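Galactitol 1-phosphate 5-dehydrogenase (Escherichia coli, PDB 4UEJ) catalyses the zinc- and NAD-dependent oxidation of galactitol 1-phosphate to D-tagatose 6-phosphate. Local coordinates at residues A271-G274 with K275-R278; S303-L306 with T307-K310. All coordinates share one frame; numbering follows the deposited sequence.

Both interactions are local, each made between residues a few positions apart, within a helix in interaction 1 and across a helix end in interaction 2, and they illustrate two tasks of a short helix: exposing a face for packing and coming to an orderly end. Interaction 1 comes first along the chain, on helix 270-278, between strands 266-268 and 282-285; interaction 2 follows at the end of helix 297-307, where the chain turns off towards strand 317-321. The two centres lie 39 Å apart and the nearest atoms about 29 Å. Interaction 1 faces the second subunit of the homodimer, whereas interaction 2 packs within its own chain, against helices 143-155 and 171-182.

Interaction 1: residues A271-G274 with K275-R278; sequences ATFG and KILR
The ring of Phe273 meets Leu277 one turn further along the helix: CD1 of Leu277 approaches obliquely, 3.6 Å from Phe273 CE2, and Ile276 CD1 is the more distant oblique neighbour, 4.3 Å from Phe273 CD1. A chi1 of 174° places the Phe273 ring beside the carbonyl carbon, and its end comes back to Leu277 although CB sets off away from the following turn. The second flat group, the guanidinium of Arg278, is carried on a chain extended from CG to NE and comes back alongside the preceding turn, with Gly274 CA at its edge, near its plane; NH1 is 4.2 Å from that CA. Gly274 has no side chain where this guanidinium edge passes.

The backbone beneath is less regular than a textbook helix. Lys275 N makes two weak bonds, to Ala271 O and to Thr272 O, and Ile276 N reaches Phe273 O at 3.0 Å, in the i to i+3 pattern of a 3-10 turn. By contrast, Arg278 N donates to Gly274 O at 2.7 Å and almost straight, 170°.

Toward helix 240-249, Lys275 and Thr272 both reach Glu248, the lysine by a salt bridge and the threonine hydroxyl by a hydrogen bond, while their side chains and Ile276 rest on Val247. Phe273, Ile276 and Leu277 pack on Leu262, Leu258 and Val259 of the second subunit, so helix 270-278 packs on helix 240-249 of its own chain and also contributes to the homodimer interface.

Interaction 2: residues S303-L306 with T307-K310; sequences SRLL and TERK
Thr307 turns its hydroxyl back onto the preceding turn, where OG1 donates to Arg304 O at 2.8 Å. A chi1 of 64° sets OG1 between the backbone N and the carbonyl carbon, and the same rotation lays CG2 against Ser303 O, 3.0 Å away. Arg304 O is gripped twice, since Glu308 N also donates to it, at 2.9 Å. A valine at Thr307 would probably leave Arg304 O with the amide of Glu308 as its one remaining donor here and the last helical turn less firmly tied.

The helix closes with a Schellman motif. Arg309 N donates to Leu306 O, and the positive phi of Arg309 (66°) then turns the chain so that Lys310 N can donate to Leu305 O at 3.0 Å. Carbonyls at the end of the helix thus find donors in the chain that leaves it.

Glu308 is extended beyond CG and runs past Arg304 O, with its CG 3.2 Å from that oxygen. Lys310 kinks along its length, and its NZ comes round to Glu308 OE1 in a 2.8 Å salt bridge. The aliphatic part of the lysine crosses Leu305 at about a right angle, Lys310 CG lying 4.1 Å from Leu305 CD2. Beneath this solvent-facing turn, Leu305 packs on Cys179 and Ala182 of helix 171-182, whereas Leu306 rests on Ile143 and Ile146 of helix 143-155, its side chain about 10 Å from that of Glu144, a probable ligand of the catalytic zinc.

Interaction 1: residues A271-G274 with K275-R278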
ATOM      1  N   ALA A 271      12.515   0.460  10.375  1.00 15.75           N
ATOM      2  CA  ALA A 271      12.383  -0.986  10.419  1.00 18.98           C
ATOM      3  C   ALA A 271      10.992  -1.406   9.959  1.00 18.04           C
ATOM      4  O   ALA A 271      10.860  -2.261   9.082  1.00 15.96           O
ATOM      5  CB  ALA A 271      12.663  -1.506  11.822  1.00 20.38           C
ATOM      6  N   THR A 272       9.961  -0.802  10.544  1.00 17.89           N
ATOM      7  CA  THR A 272       8.587  -1.149  10.191  1.00 17.21           C
ATOM      8  C   THR A 272       8.297  -0.771   8.748  1.00 15.06           C
ATOM      9  O   THR A 272       7.703  -1.554   8.009  1.00 13.07           O
ATOM     10  CB  THR A 272       7.556  -0.458  11.113  1.00 17.52           C
ATOM     11  OG1 THR A 272       7.792  -0.842  12.472  1.00 20.17           O
ATOM     12  CG2 THR A 272       6.131  -0.840  10.713  1.00 17.22           C
ATOM     13  N   PHE A 273       8.718   0.426   8.342  1.00 15.07           N
ATOM     14  CA  PHE A 273       8.529   0.830   6.955  1.00 15.37           C
ATOM     15  C   PHE A 273       9.211  -0.174   6.030  1.00 13.58           C
ATOM     16  O   PHE A 273       8.646  -0.584   5.020  1.00 13.78           O
ATOM     17  CB  PHE A 273       9.079   2.231   6.691  1.00 15.72           C
ATOM     18  CG  PHE A 273       9.024   2.629   5.241  1.00 16.61           C
ATOM     19  CD1 PHE A 273       7.877   3.186   4.711  1.00 20.80           C
ATOM     20  CD2 PHE A 273      10.120   2.431   4.406  1.00 20.84           C
ATOM     21  CE1 PHE A 273       7.827   3.553   3.373  1.00 13.01           C
ATOM     22  CE2 PHE A 273      10.068   2.783   3.071  1.00 17.06           C
ATOM     23  CZ  PHE A 273       8.920   3.344   2.557  1.00 13.37           C
ATOM     24  N   GLY A 274      10.422  -0.565   6.400  1.00 13.09           N
ATOM     25  CA  GLY A 274      11.203  -1.519   5.634  1.00 14.65           C
ATOM     26  C   GLY A 274      10.502  -2.849   5.424  1.00 15.67           C
ATOM     27  O   GLY A 274      10.702  -3.502   4.403  1.00 14.40           O
ATOM     28  N   LYS A 275       9.678  -3.252   6.387  1.00 15.16           N
ATOM     29  CA  LYS A 275       8.943  -4.503   6.269  1.00 13.11           C
ATOM     30  C   LYS A 275       7.891  -4.426   5.179  1.00 11.70           C
ATOM     31  O   LYS A 275       7.559  -5.442   4.573  1.00 12.66           O
ATOM     32  CB  LYS A 275       8.291  -4.885   7.602  1.00 11.27           C
ATOM     33  CG  LYS A 275       9.312  -5.303   8.643  1.00 12.23           C
ATOM     34  CD  LYS A 275       8.653  -5.829   9.920  1.00 12.58           C
ATOM     35  CE  LYS A 275       9.725  -6.339  10.878  1.00 15.75           C
ATOM     36  NZ  LYS A 275       9.160  -7.055  12.079  1.00 19.67           N
ATOM     37  N   ILE A 276       7.348  -3.235   4.925  1.00  9.93           N
ATOM     38  CA  ILE A 276       6.413  -3.120   3.810  1.00  9.61           C
ATOM     39  C   ILE A 276       7.116  -3.540   2.526  1.00 11.17           C
ATOM     40  O   ILE A 276       6.553  -4.272   1.709  1.00 11.37           O
ATOM     41  CB  ILE A 276       5.869  -1.691   3.653  1.00  9.79           C
ATOM     42  CG1 ILE A 276       5.124  -1.275   4.912  1.00 12.11           C
ATOM     43  CG2 ILE A 276       5.003  -1.586   2.406  1.00 13.57           C
ATOM     44  CD1 ILE A 276       4.744   0.184   4.925  1.00 13.38           C
ATOM     45  N   LEU A 277       8.357  -3.075   2.360  1.00  9.66           N
ATOM     46  CA  LEU A 277       9.167  -3.466   1.210  1.00 10.11           C
ATOM     47  C   LEU A 277       9.597  -4.925   1.288  1.00  9.91           C
ATOM     48  O   LEU A 277       9.355  -5.697   0.364  1.00  9.91           O
ATOM     49  CB  LEU A 277      10.409  -2.575   1.080  1.00 10.24           C
ATOM     50  CG  LEU A 277      10.142  -1.203   0.450  1.00 13.25           C
ATOM     51  CD1 LEU A 277       9.386  -0.301   1.405  1.00 15.38           C
ATOM     52  CD2 LEU A 277      11.460  -0.557   0.019  1.00 15.46           C
ATOM     53  N   ARG A 278      10.222  -5.296   2.397  1.00 10.53           N
ATOM     54  CA  ARG A 278      10.806  -6.630   2.514  1.00 11.05           C
ATOM     55  C   ARG A 278       9.792  -7.761   2.394  1.00 16.70           C
ATOM     56  O   ARG A 278      10.101  -8.807   1.821  1.00 15.27           O
ATOM     57  CB  ARG A 278      11.567  -6.749   3.825  1.00 14.08           C
ATOM     58  CG  ARG A 278      12.899  -6.012   3.809  1.00 21.31           C
ATOM     59  CD  ARG A 278      13.593  -6.185   5.147  1.00 31.43           C
ATOM     60  NE  ARG A 278      15.023  -5.913   5.057  1.00 39.98           N
ATOM     61  CZ  ARG A 278      15.545  -4.702   5.156  1.00 45.18           C
ATOM     62  NH1 ARG A 278      14.747  -3.662   5.340  1.00 45.20           N
ATOM     63  NH2 ARG A 278      16.859  -4.531   5.069  1.00 46.17           N
TER

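Interaction 2: residues S303-L306 with T307-K310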
ATOM      1  N   SER A 303     -27.219  -7.267   0.923  1.00 11.43           N
ATOM      2  CA  SER A 303     -28.611  -7.641   1.006  1.00 12.34           C
ATOM      3  C   SER A 303     -28.755  -9.160   0.916  1.00 13.67           C
ATOM      4  O   SER A 303     -29.487  -9.773   1.688  1.00 12.93           O
ATOM      5  CB  SER A 303     -29.414  -6.958  -0.094  1.00 15.05           C
ATOM      6  OG  SER A 303     -30.788  -7.277   0.066  1.00 19.90           O
ATOM      7  N   ARG A 304     -28.036  -9.768  -0.016  1.00 12.19           N
ATOM      8  CA  ARG A 304     -28.166 -11.205  -0.221  1.00 13.89           C
ATOM      9  C   ARG A 304     -27.651 -12.011   0.955  1.00 14.04           C
ATOM     10  O   ARG A 304     -28.309 -12.959   1.381  1.00 12.85           O
ATOM     11  CB  ARG A 304     -27.449 -11.611  -1.497  1.00 12.39           C
ATOM     12  CG  ARG A 304     -28.147 -11.063  -2.721  1.00 13.28           C
ATOM     13  CD  ARG A 304     -27.286 -11.225  -3.965  1.00 18.08           C
ATOM     14  NE  ARG A 304     -28.008 -10.766  -5.145  1.00 18.53           N
ATOM     15  CZ  ARG A 304     -27.575 -10.915  -6.391  1.00 20.65           C
ATOM     16  NH1 ARG A 304     -26.416 -11.515  -6.625  1.00 22.97           N
ATOM     17  NH2 ARG A 304     -28.311 -10.473  -7.398  1.00 19.22           N
ATOM     18  N   LEU A 305     -26.491 -11.636   1.486  1.00 11.11           N
ATOM     19  CA  LEU A 305     -25.928 -12.336   2.640  1.00 10.81           C
ATOM     20  C   LEU A 305     -26.894 -12.266   3.821  1.00 12.17           C
ATOM     21  O   LEU A 305     -27.057 -13.238   4.561  1.00 12.89           O
ATOM     22  CB  LEU A 305     -24.573 -11.744   3.024  1.00 10.03           C
ATOM     23  CG  LEU A 305     -23.467 -12.030   2.004  1.00 11.56           C
ATOM     24  CD1 LEU A 305     -22.198 -11.309   2.415  1.00 15.80           C
ATOM     25  CD2 LEU A 305     -23.218 -13.526   1.880  1.00 12.22           C
ATOM     26  N   LEU A 306     -27.526 -11.112   4.000  1.00 11.54           N
ATOM     27  CA  LEU A 306     -28.520 -10.968   5.061  1.00 12.43           C
ATOM     28  C   LEU A 306     -29.706 -11.890   4.828  1.00 18.03           C
ATOM     29  O   LEU A 306     -30.161 -12.591   5.734  1.00 16.11           O
ATOM     30  CB  LEU A 306     -28.993  -9.513   5.152  1.00 15.49           C
ATOM     31  CG  LEU A 306     -28.069  -8.542   5.889  1.00 17.02           C
ATOM     32  CD1 LEU A 306     -28.455  -7.077   5.615  1.00 16.50           C
ATOM     33  CD2 LEU A 306     -28.106  -8.818   7.378  1.00 17.77           C
ATOM     34  N   THR A 307     -30.215 -11.906   3.607  1.00 13.61           N
ATOM     35  CA  THR A 307     -31.405 -12.698   3.346  1.00 14.82           C
ATOM     36  C   THR A 307     -31.095 -14.177   3.474  1.00 18.62           C
ATOM     37  O   THR A 307     -31.956 -14.958   3.852  1.00 18.88           O
ATOM     38  CB  THR A 307     -31.988 -12.410   1.962  1.00 23.52           C
ATOM     39  OG1 THR A 307     -31.049 -12.796   0.951  1.00 38.16           O
ATOM     40  CG2 THR A 307     -32.270 -10.950   1.836  1.00 15.48           C
ATOM     41  N   GLU A 308     -29.855 -14.551   3.182  1.00 17.69           N
ATOM     42  CA  GLU A 308     -29.442 -15.950   3.254  1.00 14.19           C
ATOM     43  C   GLU A 308     -29.080 -16.376   4.662  1.00 15.45           C
ATOM     44  O   GLU A 308     -28.643 -17.499   4.863  1.00 16.60           O
ATOM     45  CB  GLU A 308     -28.254 -16.197   2.327  1.00 14.32           C
ATOM     46  CG  GLU A 308     -28.638 -16.063   0.884  1.00 16.61           C
ATOM     47  CD  GLU A 308     -27.458 -16.055  -0.043  1.00 22.60           C
ATOM     48  OE1 GLU A 308     -26.323 -16.377   0.376  1.00 25.80           O
ATOM     49  OE2 GLU A 308     -27.685 -15.719  -1.209  1.00 19.24           O
ATOM     50  N   ARG A 309     -29.237 -15.474   5.628  1.00 15.25           N
ATOM     51  CA  ARG A 309     -28.964 -15.789   7.028  1.00 17.45           C
ATOM     52  C   ARG A 309     -27.493 -16.064   7.282  1.00 16.56           C
ATOM     53  O   ARG A 309     -27.149 -16.819   8.183  1.00 19.47           O
ATOM     54  CB  ARG A 309     -29.783 -17.012   7.477  1.00 20.43           C
ATOM     55  CG  ARG A 309     -31.263 -16.905   7.275  1.00 29.66           C
ATOM     56  CD  ARG A 309     -31.789 -15.567   7.699  1.00 39.95           C
ATOM     57  NE  ARG A 309     -33.239 -15.606   7.890  1.00 51.72           N
ATOM     58  CZ  ARG A 309     -34.045 -14.570   7.675  1.00 57.69           C
ATOM     59  NH1 ARG A 309     -33.545 -13.416   7.249  1.00 56.28           N
ATOM     60  NH2 ARG A 309     -35.350 -14.691   7.880  1.00 56.35           N
ATOM     61  N   LYS A 310     -26.619 -15.461   6.487  1.00 14.61           N
ATOM     62  CA  LYS A 310     -25.188 -15.674   6.656  1.00 14.37           C
ATOM     63  C   LYS A 310     -24.597 -14.647   7.609  1.00 13.96           C
ATOM     64  O   LYS A 310     -23.452 -14.764   8.037  1.00 17.15           O
ATOM     65  CB  LYS A 310     -24.464 -15.604   5.309  1.00 21.87           C
ATOM     66  CG  LYS A 310     -25.118 -16.379   4.189  1.00 31.58           C
ATOM     67  CD  LYS A 310     -24.802 -17.851   4.256  1.00 39.02           C
ATOM     68  CE  LYS A 310     -23.942 -18.276   3.060  1.00 40.22           C
ATOM     69  NZ  LYS A 310     -24.633 -18.150   1.739  1.00 36.69           N
TER